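Local coordinates for protein leucine aminopeptidase 2 (PDB 2XQ0) that cleaves di- and tripeptides as a zinc-dependent aminopeptidase and, with low activity in vitro, also hydrolyses epoxides such as leukotriene A4, at residues A[324-329]-A[415-420]; A[330-335]-A[392-397]. All coordinates share one frame; numbering follows the deposited sequence.

Contact 1 of 2, residues A[324-329]-A[415-420]; sequences EGWTVY and RHYFKK. With ZN (zinc ion), chain C; BES (2-(3-amino-2-hydroxy-4-phenyl-butyrylamino)-4-methyl-pentanoic acid), chain B.
Trp326 meets Tyr417 and Phe418 in a buried aromatic cluster, with both partners on the same face of the indole. Tyr417 lies nearly parallel to it, the planes inclined by 17°, but the rings are slid apart and barely overlap. Its CE2 reaches in over the rim of the pyrrole part, 3.6 Å from Trp326 NE1. Phe418 stands steeply to the indole and presents its edge, in an edge-to-face stack on the six-membered ring at an interplanar angle of 77°. Here CZ leads, 3.9 Å from Trp326 CE3. Tyr417 also lies against its neighbour, its CD2 standing 3.6 Å above the centre of the Phe418 ring. With CG anti to the backbone N (chi1 174°), the tyrosine ring extends away from its own helix to the indole.

The second kind of interaction is metal coordination. Two residues before the tryptophan, Glu324 binds the zinc ion through OE1 at 2.2 Å, while OE2 stays farther from the metal at 2.7 Å. Bestatin chelates the same ion, its O2 and O3 each 2.4 Å from it, and His301 and His305 complete the site. The HExxH motif followed by this more distant glutamate is the zinc signature of M1 peptidases.

One helix, 321-339, thus carries a metal ligand and, turned towards helix 407-420, the tryptophan of the aromatic cluster. Leu397 of helix 388-403 and Ser308 of the histidine-bearing helix 297-311 also touch the side chain of Trp326, while Phe410, Phe413 and Ile414 extend its apolar surroundings along helix 407-420.

Contact 2 of 2, residues A[330-335]-A[392-397]; sequences LERRII and KGFNLL
The ring of Phe394 receives Arg332 on one face: NH1 stands 3.4 Å above its plane, displaced towards the rim, and is closest to CD2. The guanidinium, for its part, uses its edge, for Phe394 CD2 lies close to the guanidinium plane. The two flat groups are accordingly almost perpendicular, at 86°, with a single nitrogen directed at the ring instead of a flat stack. Arg332 CZ is 4.7 Å from the centroid of Phe394 and only 6° off the ring normal, a cation-pi interaction centred on the face.

Besides this electrostatic term there is apolar contact, since Arg332 CD packs 3.9 Å from Phe394 CE1. The arginine is extended from CG to NE, which carries the guanidinium over to helix 388-403. From the other side, with CG anti to the backbone N (chi1 160°), the phenyl ring of Phe394 extends out to meet it.

The buried guanidinium has polar partners too: NH1 is hydrogen-bonded as well as facing the ring, NE is hydrogen-bonded to Ser347 OG of helix 341-360, and NH2 forms a salt bridge with Glu391, which probably balances the charge and fixes the rotation of the group. Replacing Phe394 by an alanine would probably deprive the guanidinium of its aromatic face and open a gap beside Val328 and Ala348, which also touch its side chain.

Glu331 OE1, next in the chain, is hydrogen-bonded to ND1 of zinc ligand His301, a second-shell role. The Arg332-Phe394 pair itself is interhelical packing near the active site of the M1 catalytic domain, joining helices 321-339 and 388-403.

In the fold
Helix 321-339 is common to both contacts, whose centres lie 10 Å apart: contact 1 uses its 324-329 part and contact 2 the next six residues. Helices 388-403 and 407-420, which follow each other in the chain, supply the partners, so contact 2 is nested inside the loop closed by contact 1. The two meet directly, with Leu397 CD1 3.6 Å from Trp326 CA and Phe418 CZ 3.8 Å from Leu330 CD1. All four segments belong to the M1 peptidase catalytic domain. Contact 1 packs helix 321-339 against helix 407-420, contact 2 against helix 388-403; zinc ligand Glu324 and proton donor Tyr390 thus stand on two helices packed together.

Contact 1 of 2, residues A[324-329]-A[415-420]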
loop_
_atom_site.group_PDB
_atom_site.type_symbol
_atom_site.label_atom_id
_atom_site.label_comp_id
_atom_site.label_asym_id
_atom_site.label_seq_id
_atom_site.Cartn_x
_atom_site.Cartn_y
_atom_site.Cartn_z
ATOM N N GLU A 324 -3.854 7.283 -3.939
ATOM C CA GLU A 324 -4.410 5.928 -4.024
ATOM C C GLU A 324 -5.617 5.782 -4.960
ATOM O O GLU A 324 -5.787 4.740 -5.580
ATOM C CB GLU A 324 -4.742 5.381 -2.634
ATOM C CG GLU A 324 -3.521 5.207 -1.715
ATOM C CD GLU A 324 -2.484 4.223 -2.254
ATOM O OE1 GLU A 324 -2.802 3.429 -3.171
ATOM O OE2 GLU A 324 -1.342 4.232 -1.749
ATOM N N GLY A 325 -6.452 6.806 -5.059
ATOM C CA GLY A 325 -7.610 6.751 -5.954
ATOM C C GLY A 325 -7.193 6.739 -7.411
ATOM O O GLY A 325 -7.650 5.911 -8.223
ATOM N N TRP A 326 -6.297 7.642 -7.765
ATOM C CA TRP A 326 -5.722 7.594 -9.106
ATOM C C TRP A 326 -5.050 6.242 -9.393
ATOM O O TRP A 326 -5.292 5.628 -10.448
ATOM C CB TRP A 326 -4.712 8.742 -9.280
ATOM C CG TRP A 326 -5.342 9.969 -9.848
ATOM C CD1 TRP A 326 -5.560 11.160 -9.219
ATOM C CD2 TRP A 326 -5.833 10.121 -11.179
ATOM N NE1 TRP A 326 -6.161 12.048 -10.083
ATOM C CE2 TRP A 326 -6.336 11.432 -11.293
ATOM C CE3 TRP A 326 -5.898 9.273 -12.286
ATOM C CZ2 TRP A 326 -6.905 11.912 -12.468
ATOM C CZ3 TRP A 326 -6.467 9.759 -13.460
ATOM C CH2 TRP A 326 -6.952 11.055 -13.541
ATOM N N THR A 327 -4.206 5.777 -8.463
ATOM C CA THR A 327 -3.497 4.499 -8.654
ATOM C C THR A 327 -4.459 3.343 -8.934
ATOM O O THR A 327 -4.238 2.573 -9.856
ATOM C CB THR A 327 -2.580 4.162 -7.468
ATOM O OG1 THR A 327 -1.621 5.221 -7.319
ATOM C CG2 THR A 327 -1.853 2.806 -7.674
ATOM N N VAL A 328 -5.521 3.229 -8.145
ATOM C CA VAL A 328 -6.475 2.145 -8.317
ATOM C C VAL A 328 -7.145 2.310 -9.686
ATOM O O VAL A 328 -7.364 1.327 -10.402
ATOM C CB VAL A 328 -7.538 2.101 -7.156
ATOM C CG1 VAL A 328 -8.624 1.045 -7.445
ATOM C CG2 VAL A 328 -6.871 1.781 -5.797
ATOM N N TYR A 329 -7.451 3.558 -10.047
ATOM C CA TYR A 329 -8.026 3.859 -11.365
ATOM C C TYR A 329 -7.073 3.422 -12.477
ATOM O O TYR A 329 -7.435 2.638 -13.382
ATOM C CB TYR A 329 -8.421 5.356 -11.504
ATOM C CG TYR A 329 -8.913 5.659 -12.904
ATOM C CD1 TYR A 329 -10.220 5.365 -13.284
ATOM C CD2 TYR A 329 -8.051 6.168 -13.860
ATOM C CE1 TYR A 329 -10.657 5.596 -14.579
ATOM C CE2 TYR A 329 -8.470 6.387 -15.135
ATOM C CZ TYR A 329 -9.769 6.093 -15.494
ATOM O OH TYR A 329 -10.182 6.315 -16.779
ATOM N N ARG A 415 -3.203 12.551 -19.330
ATOM C CA ARG A 415 -1.870 12.946 -19.757
ATOM C C ARG A 415 -1.560 14.388 -19.365
ATOM O O ARG A 415 -0.434 14.702 -18.988
ATOM C CB ARG A 415 -1.731 12.796 -21.268
ATOM C CG ARG A 415 -1.501 11.363 -21.694
ATOM C CD ARG A 415 -2.085 11.101 -23.064
ATOM N NE ARG A 415 -2.377 9.683 -23.216
ATOM C CZ ARG A 415 -3.152 9.181 -24.164
ATOM N NH1 ARG A 415 -3.354 7.871 -24.219
ATOM N NH2 ARG A 415 -3.716 9.989 -25.053
ATOM N N HIS A 416 -2.553 15.267 -19.480
ATOM C CA HIS A 416 -2.340 16.683 -19.197
ATOM C C HIS A 416 -2.040 16.849 -17.717
ATOM O O HIS A 416 -1.078 17.526 -17.329
ATOM C CB HIS A 416 -3.586 17.488 -19.569
ATOM C CG HIS A 416 -3.475 18.943 -19.256
ATOM N ND1 HIS A 416 -4.036 19.508 -18.133
ATOM C CD2 HIS A 416 -2.857 19.950 -19.915
ATOM C CE1 HIS A 416 -3.776 20.803 -18.116
ATOM N NE2 HIS A 416 -3.060 21.095 -19.185
ATOM N N TYR A 417 -2.883 16.219 -16.904
ATOM C CA TYR A 417 -2.750 16.222 -15.455
ATOM C C TYR A 417 -1.367 15.761 -15.004
ATOM O O TYR A 417 -0.689 16.489 -14.285
ATOM C CB TYR A 417 -3.856 15.354 -14.834
ATOM C CG TYR A 417 -3.755 15.137 -13.335
ATOM C CD1 TYR A 417 -4.104 16.143 -12.436
ATOM C CD2 TYR A 417 -3.340 13.917 -12.817
ATOM C CE1 TYR A 417 -4.023 15.942 -11.058
ATOM C CE2 TYR A 417 -3.243 13.708 -11.437
ATOM C CZ TYR A 417 -3.593 14.734 -10.563
ATOM O OH TYR A 417 -3.518 14.550 -9.187
ATOM N N PHE A 418 -0.933 14.568 -15.418
ATOM C CA PHE A 418 0.351 14.053 -14.935
ATOM C C PHE A 418 1.541 14.851 -15.479
ATOM O O PHE A 418 2.579 14.938 -14.829
ATOM C CB PHE A 418 0.493 12.530 -15.152
ATOM C CG PHE A 418 -0.418 11.726 -14.265
ATOM C CD1 PHE A 418 -0.108 11.548 -12.930
ATOM C CD2 PHE A 418 -1.611 11.220 -14.743
ATOM C CE1 PHE A 418 -0.961 10.852 -12.091
ATOM C CE2 PHE A 418 -2.460 10.505 -13.919
ATOM C CZ PHE A 418 -2.135 10.321 -12.591
ATOM N N LYS A 419 1.379 15.470 -16.645
ATOM C CA LYS A 419 2.425 16.356 -17.152
ATOM C C LYS A 419 2.495 17.671 -16.367
ATOM O O LYS A 419 3.580 18.141 -16.036
ATOM C CB LYS A 419 2.236 16.646 -18.646
ATOM C CG LYS A 419 3.011 15.704 -19.564
ATOM C CD LYS A 419 4.509 15.756 -19.276
ATOM C CE LYS A 419 5.274 14.695 -20.051
ATOM N NZ LYS A 419 6.728 14.760 -19.742
ATOM N N LYS A 420 1.340 18.264 -16.084
ATOM C CA LYS A 420 1.284 19.551 -15.393
ATOM C C LYS A 420 1.957 19.476 -14.026
ATOM O O LYS A 420 2.748 20.344 -13.646
ATOM C CB LYS A 420 -0.178 20.000 -15.234
ATOM C CG LYS A 420 -0.369 21.298 -14.485
ATOM C CD LYS A 420 -1.844 21.694 -14.428
ATOM C CE LYS A 420 -2.034 23.046 -13.745
ATOM N NZ LYS A 420 -3.452 23.294 -13.341
HETATM ZN ZN ZN C . -0.987 2.154 -3.473
HETATM N N2 BES B . 2.148 2.147 -0.216
HETATM C C1 BES B . 0.845 1.515 -0.253
HETATM C C6 BES B . 0.577 0.783 1.063
HETATM C C7 BES B . 0.524 1.771 2.206
HETATM C C8 BES B . -0.223 2.937 2.077
HETATM C C12 BES B . 1.233 1.527 3.378
HETATM C C9 BES B . -0.270 3.851 3.122
HETATM C C11 BES B . 1.186 2.444 4.425
HETATM C C10 BES B . 0.433 3.607 4.297
HETATM C C2 BES B . 0.739 0.537 -1.430
HETATM O O2 BES B . 0.994 1.117 -2.718
HETATM C C3 BES B . -0.642 -0.028 -1.406
HETATM O O3 BES B . -1.623 0.648 -1.727
HETATM N N1 BES B . -0.621 -1.285 -0.981
HETATM C C4 BES B . -1.735 -2.192 -0.805
HETATM C C13 BES B . -1.727 -3.012 -2.090
HETATM C C14 BES B . -3.079 -3.025 -2.792
HETATM C C15 BES B . -2.900 -3.372 -4.265
HETATM C C16 BES B . -3.822 -1.702 -2.626
HETATM C C5 BES B . -1.379 -3.088 0.347
HETATM O O1 BES B . -2.297 -3.612 1.016
HETATM O O4 BES B . -0.161 -3.271 0.600
#

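Contact 2 of 2, residues A[330-335]-A[392-397]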
loop_
_atom_site.group_PDB
_atom_site.type_symbol
_atom_site.label_atom_id
_atom_site.label_comp_id
_atom_site.label_asym_id
_atom_site.label_seq_id
_atom_site.Cartn_x
_atom_site.Cartn_y
_atom_site.Cartn_z
ATOM N N LEU A 330 -5.838 3.894 -12.400
ATOM C CA LEU A 330 -4.841 3.530 -13.405
ATOM C C LEU A 330 -4.553 2.019 -13.485
ATOM O O LEU A 330 -4.485 1.466 -14.565
ATOM C CB LEU A 330 -3.545 4.317 -13.195
ATOM C CG LEU A 330 -3.706 5.821 -13.448
ATOM C CD1 LEU A 330 -2.450 6.591 -13.000
ATOM C CD2 LEU A 330 -4.049 6.103 -14.925
ATOM N N GLU A 331 -4.395 1.372 -12.334
ATOM C CA GLU A 331 -4.205 -0.073 -12.223
ATOM C C GLU A 331 -5.291 -0.812 -13.002
ATOM O O GLU A 331 -5.008 -1.706 -13.799
ATOM C CB GLU A 331 -4.292 -0.469 -10.742
ATOM C CG GLU A 331 -4.333 -1.971 -10.432
ATOM C CD GLU A 331 -4.695 -2.242 -8.963
ATOM O OE1 GLU A 331 -4.884 -1.271 -8.176
ATOM O OE2 GLU A 331 -4.790 -3.436 -8.596
ATOM N N ARG A 332 -6.542 -0.432 -12.760
ATOM C CA ARG A 332 -7.671 -1.053 -13.429
ATOM C C ARG A 332 -7.731 -0.733 -14.930
ATOM O O ARG A 332 -8.181 -1.559 -15.702
ATOM C CB ARG A 332 -8.979 -0.792 -12.695
ATOM C CG ARG A 332 -8.996 -1.503 -11.339
ATOM C CD ARG A 332 -10.244 -1.263 -10.552
ATOM N NE ARG A 332 -10.135 -1.964 -9.280
ATOM C CZ ARG A 332 -10.721 -1.583 -8.152
ATOM N NH1 ARG A 332 -11.478 -0.488 -8.120
ATOM N NH2 ARG A 332 -10.531 -2.287 -7.052
ATOM N N ARG A 333 -7.238 0.427 -15.349
ATOM C CA ARG A 333 -7.069 0.674 -16.794
ATOM C C ARG A 333 -6.021 -0.293 -17.415
ATOM O O ARG A 333 -6.191 -0.796 -18.534
ATOM C CB ARG A 333 -6.679 2.138 -17.046
ATOM C CG ARG A 333 -7.803 3.154 -16.791
ATOM C CD ARG A 333 -8.962 3.033 -17.809
ATOM N NE ARG A 333 -8.457 3.119 -19.181
ATOM C CZ ARG A 333 -8.202 4.265 -19.805
ATOM N NH1 ARG A 333 -8.422 5.431 -19.204
ATOM N NH2 ARG A 333 -7.724 4.245 -21.034
ATOM N N ILE A 334 -4.937 -0.561 -16.691
ATOM C CA ILE A 334 -3.903 -1.471 -17.195
ATOM C C ILE A 334 -4.475 -2.869 -17.399
ATOM O O ILE A 334 -4.371 -3.442 -18.487
ATOM C CB ILE A 334 -2.670 -1.508 -16.273
ATOM C CG1 ILE A 334 -1.924 -0.169 -16.354
ATOM C CG2 ILE A 334 -1.737 -2.646 -16.637
ATOM C CD1 ILE A 334 -0.991 0.084 -15.163
ATOM N N ILE A 335 -5.121 -3.409 -16.371
ATOM C CA ILE A 335 -5.646 -4.753 -16.481
ATOM C C ILE A 335 -6.795 -4.802 -17.483
ATOM O O ILE A 335 -7.018 -5.815 -18.138
ATOM C CB ILE A 335 -6.084 -5.356 -15.100
ATOM C CG1 ILE A 335 -7.465 -4.869 -14.687
ATOM C CG2 ILE A 335 -5.022 -5.110 -14.021
ATOM C CD1 ILE A 335 -7.893 -5.329 -13.287
ATOM N N LYS A 392 -13.451 4.869 -3.027
ATOM C CA LYS A 392 -14.270 6.041 -3.298
ATOM C C LYS A 392 -13.493 6.916 -4.276
ATOM O O LYS A 392 -14.068 7.541 -5.171
ATOM C CB LYS A 392 -14.632 6.799 -1.996
ATOM C CG LYS A 392 -15.704 7.872 -2.201
ATOM C CD LYS A 392 -16.046 8.680 -0.937
ATOM C CE LYS A 392 -17.133 8.030 -0.090
ATOM N NZ LYS A 392 -17.778 8.999 0.897
ATOM N N GLY A 393 -12.171 6.955 -4.107
ATOM C CA GLY A 393 -11.312 7.691 -5.026
ATOM C C GLY A 393 -11.444 7.178 -6.439
ATOM O O GLY A 393 -11.736 7.936 -7.360
ATOM N N PHE A 394 -11.219 5.878 -6.610
ATOM C CA PHE A 394 -11.449 5.227 -7.898
ATOM C C PHE A 394 -12.838 5.504 -8.466
ATOM O O PHE A 394 -12.989 5.807 -9.649
ATOM C CB PHE A 394 -11.274 3.714 -7.767
ATOM C CG PHE A 394 -11.947 2.958 -8.868
ATOM C CD1 PHE A 394 -11.358 2.860 -10.110
ATOM C CD2 PHE A 394 -13.193 2.405 -8.675
ATOM C CE1 PHE A 394 -11.985 2.200 -11.143
ATOM C CE2 PHE A 394 -13.830 1.735 -9.710
ATOM C CZ PHE A 394 -13.226 1.631 -10.941
ATOM N N ASN A 395 -13.871 5.373 -7.642
ATOM C CA ASN A 395 -15.227 5.590 -8.150
ATOM C C ASN A 395 -15.542 7.005 -8.597
ATOM O O ASN A 395 -16.324 7.206 -9.534
ATOM C CB ASN A 395 -16.270 5.085 -7.154
ATOM C CG ASN A 395 -16.514 3.594 -7.312
ATOM O OD1 ASN A 395 -17.097 3.159 -8.306
ATOM N ND2 ASN A 395 -16.022 2.800 -6.364
ATOM N N LEU A 396 -14.932 7.994 -7.957
ATOM C CA LEU A 396 -15.099 9.361 -8.454
ATOM C C LEU A 396 -14.461 9.489 -9.836
ATOM O O LEU A 396 -15.046 10.073 -10.757
ATOM C CB LEU A 396 -14.504 10.378 -7.477
ATOM C CG LEU A 396 -14.389 11.799 -8.003
ATOM C CD1 LEU A 396 -15.739 12.265 -8.514
ATOM C CD2 LEU A 396 -13.852 12.725 -6.911
ATOM N N LEU A 397 -13.277 8.904 -10.010
ATOM C CA LEU A 397 -12.596 8.994 -11.319
ATOM C C LEU A 397 -13.307 8.207 -12.430
ATOM O O LEU A 397 -13.335 8.629 -13.591
ATOM C CB LEU A 397 -11.147 8.535 -11.194
ATOM C CG LEU A 397 -10.323 9.428 -10.262
ATOM C CD1 LEU A 397 -8.962 8.825 -10.003
ATOM C CD2 LEU A 397 -10.211 10.822 -10.860
#